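Local atomic coordinates of fimbrial subunit type 1 (Actinomyces oris, PDB entry 3UXF), a protein that forms the major structural subunit of the type 1 fimbriae that project from the cell wall of this oral bacterium. Residues Val47-Gln52 against Val77-Thr82; Lys72-Val77 against Asp147-Ala152. One frame throughout, in Å; residues are numbered along the deposited sequence.

Interaction 1 of 2, residues Val47-Gln52 against Val77-Thr82; sequences VHKCEQ and VEFTIT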
loop_
_atom_site.group_PDB
_atom_site.type_symbol
_atom_site.label_atom_id
_atom_site.label_comp_id
_atom_site.label_asym_id
_atom_site.label_seq_id
_atom_site.Cartn_x
_atom_site.Cartn_y
_atom_site.Cartn_z
ATOM N N VAL A 47 2.747 28.285 -2.050
ATOM C CA VAL A 47 2.604 26.930 -2.607
ATOM C C VAL A 47 2.131 26.004 -1.479
ATOM O O VAL A 47 2.743 25.992 -0.421
ATOM C CB VAL A 47 3.976 26.466 -3.151
ATOM C CG1 VAL A 47 3.890 25.067 -3.845
ATOM C CG2 VAL A 47 4.520 27.503 -4.149
ATOM N N HIS A 48 1.023 25.295 -1.707
ATOM C CA HIS A 48 0.434 24.418 -0.689
ATOM C C HIS A 48 0.853 22.973 -1.004
ATOM O O HIS A 48 0.443 22.429 -2.029
ATOM C CB HIS A 48 -1.080 24.528 -0.749
ATOM C CG HIS A 48 -1.608 25.865 -0.321
ATOM N ND1 HIS A 48 -2.300 26.055 0.857
ATOM C CD2 HIS A 48 -1.533 27.086 -0.913
ATOM C CE1 HIS A 48 -2.625 27.330 0.978
ATOM N NE2 HIS A 48 -2.171 27.974 -0.083
ATOM N N LYS A 49 1.689 22.383 -0.144
ATOM C CA LYS A 49 2.173 21.021 -0.363
ATOM C C LYS A 49 1.325 20.056 0.472
ATOM O O LYS A 49 1.248 20.177 1.697
ATOM C CB LYS A 49 3.651 20.919 0.015
ATOM C CG LYS A 49 4.220 19.478 -0.116
ATOM C CD LYS A 49 4.330 19.053 -1.581
ATOM C CE LYS A 49 4.799 17.561 -1.661
ATOM N NZ LYS A 49 4.989 17.183 -3.071
ATOM N N CYS A 50 0.679 19.126 -0.227
ATOM C CA CYS A 50 -0.294 18.207 0.367
ATOM C C CYS A 50 0.068 16.781 -0.011
ATOM O O CYS A 50 0.609 16.537 -1.076
ATOM C CB CYS A 50 -1.693 18.526 -0.180
ATOM S SG CYS A 50 -2.209 20.259 0.053
ATOM N N GLU A 51 -0.259 15.823 0.854
ATOM C CA GLU A 51 0.081 14.424 0.584
ATOM C C GLU A 51 -0.633 13.885 -0.648
ATOM O O GLU A 51 -0.036 13.149 -1.435
ATOM C CB GLU A 51 -0.295 13.539 1.782
ATOM C CG GLU A 51 0.553 13.744 2.985
ATOM C CD GLU A 51 0.380 12.609 4.018
ATOM O OE1 GLU A 51 -0.343 11.635 3.717
ATOM O OE2 GLU A 51 0.960 12.695 5.120
ATOM N N GLN A 52 -1.910 14.246 -0.780
ATOM C CA GLN A 52 -2.776 13.806 -1.876
ATOM C C GLN A 52 -3.231 14.959 -2.748
ATOM O O GLN A 52 -3.570 16.035 -2.248
ATOM C CB GLN A 52 -4.037 13.127 -1.317
ATOM C CG GLN A 52 -3.764 11.792 -0.672
ATOM C CD GLN A 52 -3.071 10.839 -1.618
ATOM O OE1 GLN A 52 -2.141 10.128 -1.224
ATOM N NE2 GLN A 52 -3.513 10.816 -2.879
ATOM N N VAL A 77 9.663 20.121 2.697
ATOM C CA VAL A 77 9.789 20.022 1.260
ATOM C C VAL A 77 10.303 21.368 0.753
ATOM O O VAL A 77 9.750 22.384 1.116
ATOM C CB VAL A 77 8.431 19.746 0.622
ATOM C CG1 VAL A 77 8.545 19.764 -0.870
ATOM C CG2 VAL A 77 7.912 18.367 1.096
ATOM N N GLU A 78 11.344 21.350 -0.057
ATOM C CA GLU A 78 11.887 22.617 -0.582
ATOM C C GLU A 78 11.319 22.905 -1.964
ATOM O O GLU A 78 11.335 22.029 -2.836
ATOM C CB GLU A 78 13.399 22.518 -0.686
ATOM C CG GLU A 78 14.027 23.794 -1.168
ATOM C CD GLU A 78 15.499 23.597 -1.473
ATOM O OE1 GLU A 78 15.847 23.152 -2.586
ATOM O OE2 GLU A 78 16.316 23.870 -0.564
ATOM N N PHE A 79 10.840 24.134 -2.181
ATOM C CA PHE A 79 10.465 24.616 -3.506
ATOM C C PHE A 79 11.418 25.693 -3.936
ATOM O O PHE A 79 11.830 26.505 -3.120
ATOM C CB PHE A 79 9.035 25.167 -3.515
ATOM C CG PHE A 79 8.002 24.077 -3.528
ATOM C CD1 PHE A 79 7.581 23.557 -4.720
ATOM C CD2 PHE A 79 7.495 23.566 -2.346
ATOM C CE1 PHE A 79 6.635 22.509 -4.763
ATOM C CE2 PHE A 79 6.572 22.514 -2.381
ATOM C CZ PHE A 79 6.117 22.027 -3.600
ATOM N N THR A 80 11.782 25.651 -5.202
ATOM C CA THR A 80 12.574 26.706 -5.812
ATOM C C THR A 80 11.707 27.407 -6.855
ATOM O O THR A 80 11.021 26.762 -7.635
ATOM C CB THR A 80 13.799 26.128 -6.480
ATOM O OG1 THR A 80 14.646 25.581 -5.472
ATOM C CG2 THR A 80 14.552 27.223 -7.238
ATOM N N ILE A 81 11.744 28.735 -6.879
ATOM C CA ILE A 81 11.119 29.454 -7.974
ATOM C C ILE A 81 12.197 30.116 -8.821
ATOM O O ILE A 81 13.167 30.664 -8.277
ATOM C CB ILE A 81 10.060 30.468 -7.474
ATOM C CG1 ILE A 81 10.683 31.570 -6.606
ATOM C CG2 ILE A 81 9.003 29.732 -6.668
ATOM C CD1 ILE A 81 9.681 32.684 -6.228
ATOM N N THR A 82 12.037 30.071 -10.141
ATOM C CA THR A 82 13.001 30.730 -11.019
ATOM C C THR A 82 12.264 31.725 -11.910
ATOM O O THR A 82 11.321 31.339 -12.605
ATOM C CB THR A 82 13.716 29.713 -11.903
ATOM O OG1 THR A 82 14.374 28.758 -11.060
ATOM C CG2 THR A 82 14.736 30.413 -12.800
#
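Val47 sets its CG1 methyl over the centre of one face of the Phe79 ring, a textbook CH-pi contact in which the carbon lies 3.8 Å from the ring centroid and only 10° off the normal. Because the methyl sits nearly over the centre, all six ring atoms lie at similar distances from it, the shortest being 3.8 Å from CG1 of Val47 to CZ of Phe79. With CG1 anti to the backbone N (chi1 -176°), Val47 directs this branch at the ring. Lys49 meets the same ring differently, at its edge: CD of Lys49 lies 4.0 Å from CZ of Phe79, close to the ring plane, and the two side chains cross at about a right angle. Nearer the backbone, CG of Lys49 touches CG2 of Val77 at 4.0 Å, so the aliphatic stem packs against both residues.

The contact bridges the two sheets of a beta sandwich in the N-terminal pilin domain. Strand 44-48 belongs to a mixed sheet and strand 78-84 to an antiparallel one; Val47 and Phe79 come from these facing strands, their CA atoms 8.2 Å apart, while Lys49 just follows the first and Val77 just precedes the second.

Around this apolar centre the same lysine becomes polar at its end. Its chain bends at chi2 (70°) and otherwise runs extended, carrying NZ past the hydrocarbon layer to a salt bridge with Glu142 of strand 136-144 and a hydrogen bond to the carbonyl oxygen of Ile150, which would offset the cost of burying an ammonium group. Farther along the first segment, Cys50 forms a disulfide with Cys71, tying the chain after strand 44-48 to the approach to strand 78-84.

Interaction 2 of 2, residues Lys72-Val77 against Asp147-Ala152; sequences KPVSDV and DKVIPA. With CA (calcium ion), chain E.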
loop_
_atom_site.group_PDB
_atom_site.type_symbol
_atom_site.label_atom_id
_atom_site.label_comp_id
_atom_site.label_asym_id
_atom_site.label_seq_id
_atom_site.Cartn_x
_atom_site.Cartn_y
_atom_site.Cartn_z
ATOM N N LYS A 72 -3.579 17.198 3.533
ATOM C CA LYS A 72 -2.719 16.765 4.612
ATOM C C LYS A 72 -1.347 17.358 4.349
ATOM O O LYS A 72 -0.665 16.968 3.410
ATOM C CB LYS A 72 -2.686 15.234 4.675
ATOM C CG LYS A 72 -4.022 14.670 5.157
ATOM C CD LYS A 72 -4.292 13.249 4.664
ATOM C CE LYS A 72 -5.670 12.758 5.133
ATOM N NZ LYS A 72 -5.945 11.321 4.789
ATOM N N PRO A 73 -0.957 18.339 5.164
ATOM C CA PRO A 73 0.232 19.123 4.827
ATOM C C PRO A 73 1.485 18.289 4.951
ATOM O O PRO A 73 1.554 17.334 5.749
ATOM C CB PRO A 73 0.222 20.242 5.870
ATOM C CG PRO A 73 -0.556 19.657 7.035
ATOM C CD PRO A 73 -1.633 18.844 6.368
ATOM N N VAL A 74 2.471 18.614 4.131
ATOM C CA VAL A 74 3.752 17.926 4.170
ATOM C C VAL A 74 4.870 18.897 4.506
ATOM O O VAL A 74 5.062 19.880 3.778
ATOM C CB VAL A 74 4.058 17.276 2.827
ATOM C CG1 VAL A 74 5.352 16.459 2.879
ATOM C CG2 VAL A 74 2.856 16.427 2.388
ATOM N N SER A 75 5.598 18.635 5.591
ATOM C CA SER A 75 6.690 19.509 6.020
ATOM C C SER A 75 7.997 19.108 5.386
ATOM O O SER A 75 8.133 18.011 4.862
ATOM C CB SER A 75 6.841 19.463 7.547
ATOM O OG SER A 75 7.365 18.207 7.952
ATOM N N ASP A 76 8.972 20.022 5.428
ATOM C CA ASP A 76 10.325 19.744 5.004
ATOM C C ASP A 76 10.498 19.483 3.515
ATOM O O ASP A 76 11.421 18.783 3.112
ATOM C CB ASP A 76 10.957 18.594 5.829
ATOM C CG ASP A 76 12.449 18.731 5.937
ATOM O OD1 ASP A 76 12.936 19.891 5.950
ATOM O OD2 ASP A 76 13.151 17.695 5.959
ATOM N N VAL A 77 9.663 20.121 2.697
ATOM C CA VAL A 77 9.789 20.022 1.260
ATOM C C VAL A 77 10.303 21.368 0.753
ATOM O O VAL A 77 9.750 22.384 1.116
ATOM C CB VAL A 77 8.431 19.746 0.622
ATOM C CG1 VAL A 77 8.545 19.764 -0.870
ATOM C CG2 VAL A 77 7.912 18.367 1.096
ATOM N N ASP A 147 12.460 11.285 1.397
ATOM C CA ASP A 147 12.357 10.038 0.648
ATOM C C ASP A 147 10.919 9.534 0.469
ATOM O O ASP A 147 10.562 8.979 -0.587
ATOM C CB ASP A 147 13.136 8.934 1.367
ATOM C CG ASP A 147 14.646 9.160 1.373
ATOM O OD1 ASP A 147 15.159 10.260 1.076
ATOM O OD2 ASP A 147 15.348 8.199 1.745
ATOM N N LYS A 148 10.120 9.664 1.519
ATOM C CA LYS A 148 8.784 9.093 1.545
ATOM C C LYS A 148 7.747 9.894 0.788
ATOM O O LYS A 148 6.604 9.459 0.663
ATOM C CB LYS A 148 8.300 8.927 2.978
ATOM C CG LYS A 148 9.091 7.968 3.828
ATOM C CD LYS A 148 8.522 7.929 5.244
ATOM C CE LYS A 148 9.134 6.790 6.051
ATOM N NZ LYS A 148 8.862 5.492 5.368
ATOM N N VAL A 149 8.118 11.086 0.314
ATOM C CA VAL A 149 7.129 12.019 -0.215
ATOM C C VAL A 149 7.085 11.990 -1.747
ATOM O O VAL A 149 8.099 11.898 -2.414
ATOM C CB VAL A 149 7.472 13.458 0.271
ATOM C CG1 VAL A 149 6.662 14.502 -0.510
ATOM C CG2 VAL A 149 7.246 13.565 1.784
ATOM N N ILE A 150 5.896 12.063 -2.336
ATOM C CA ILE A 150 5.800 12.151 -3.784
ATOM C C ILE A 150 6.053 13.601 -4.284
ATOM O O ILE A 150 5.370 14.504 -3.830
ATOM C CB ILE A 150 4.403 11.715 -4.247
ATOM C CG1 ILE A 150 4.174 10.248 -3.842
ATOM C CG2 ILE A 150 4.282 11.810 -5.777
ATOM C CD1 ILE A 150 2.733 9.821 -3.977
ATOM N N PRO A 151 7.010 13.787 -5.206
ATOM C CA PRO A 151 7.285 15.164 -5.651
ATOM C C PRO A 151 6.123 15.764 -6.416
ATOM O O PRO A 151 5.380 15.068 -7.135
ATOM C CB PRO A 151 8.446 15.003 -6.637
ATOM C CG PRO A 151 9.022 13.688 -6.378
ATOM C CD PRO A 151 7.894 12.825 -5.874
ATOM N N ALA A 152 5.980 17.079 -6.283
ATOM C CA ALA A 152 5.087 17.828 -7.167
ATOM C C ALA A 152 5.609 17.930 -8.597
ATOM O O ALA A 152 6.827 17.915 -8.842
ATOM C CB ALA A 152 4.858 19.247 -6.585
HETATM CA CA CA E . 17.647 9.210 2.085
HETATM O O HOH W 1 17.992 6.642 2.274
#
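Val149 and Val74 meet methyl to methyl, reaching toward each other tip to tip, with CG2 of Val149 3.6 Å from CG1 of Val74. The apolar group has a third member, Val77. Within Val149, CG2 meets Val74 most closely, and CG1 is shared between CG1 of Val74 (4.1 Å) and CG2 of Val77 (4.4 Å), the latter a looser approach. A chi1 of 167°, with CG1 anti to the backbone N and CG2 beside it, turns both methyls to the other loop. Both segments are loops of the N-terminal pilin domain, one leading into strand 78-84 and the other joining strands 136-144 and 155-159 of the same antiparallel sheet.

Metal coordination occupies the start of segment 147-152, two residues before Val149. The carboxylate of Asp147 holds a calcium ion with both oxygens, unequally: OD2 of Asp147 is at 2.5 Å from the calcium and OD1 of Asp147 at 2.9 Å. A water molecule lies 2.6 Å from the ion, and the backbone carbonyl of Asn327 adds a ligand from a distant part of the chain.

Ionic and hydrogen bonds involve residues beyond the pair. Asp76 forms a salt bridge with Arg144, and the carbonyl of Val74 accepts a hydrogen bond from Thr120 OG1. Across the two loops themselves the chemistry is purely apolar, which implies that their mutual fit rests on methyl packing, while the calcium joins the second loop to another region of the molecule.

In the fold
Both interactions are buried and lie in the N-terminal domain, with centres about 8 Å apart, but they differ in place and scale. Interaction 1 joins the two sheets across the sandwich interior and buries 217 Å²; interaction 2 packs loops at the end of the sandwich, buries 90 Å², and has a partly exposed valine at its middle. Both involve the chain entering strand 78-84, held against strand 44-48 and the residues after it in one case and against the loop after strand 136-144 in the other. Val77 takes part in both, and the ammonium end of Lys49 carries interaction 1 over to the 147-152 loop. A calcium site belongs only to interaction 2.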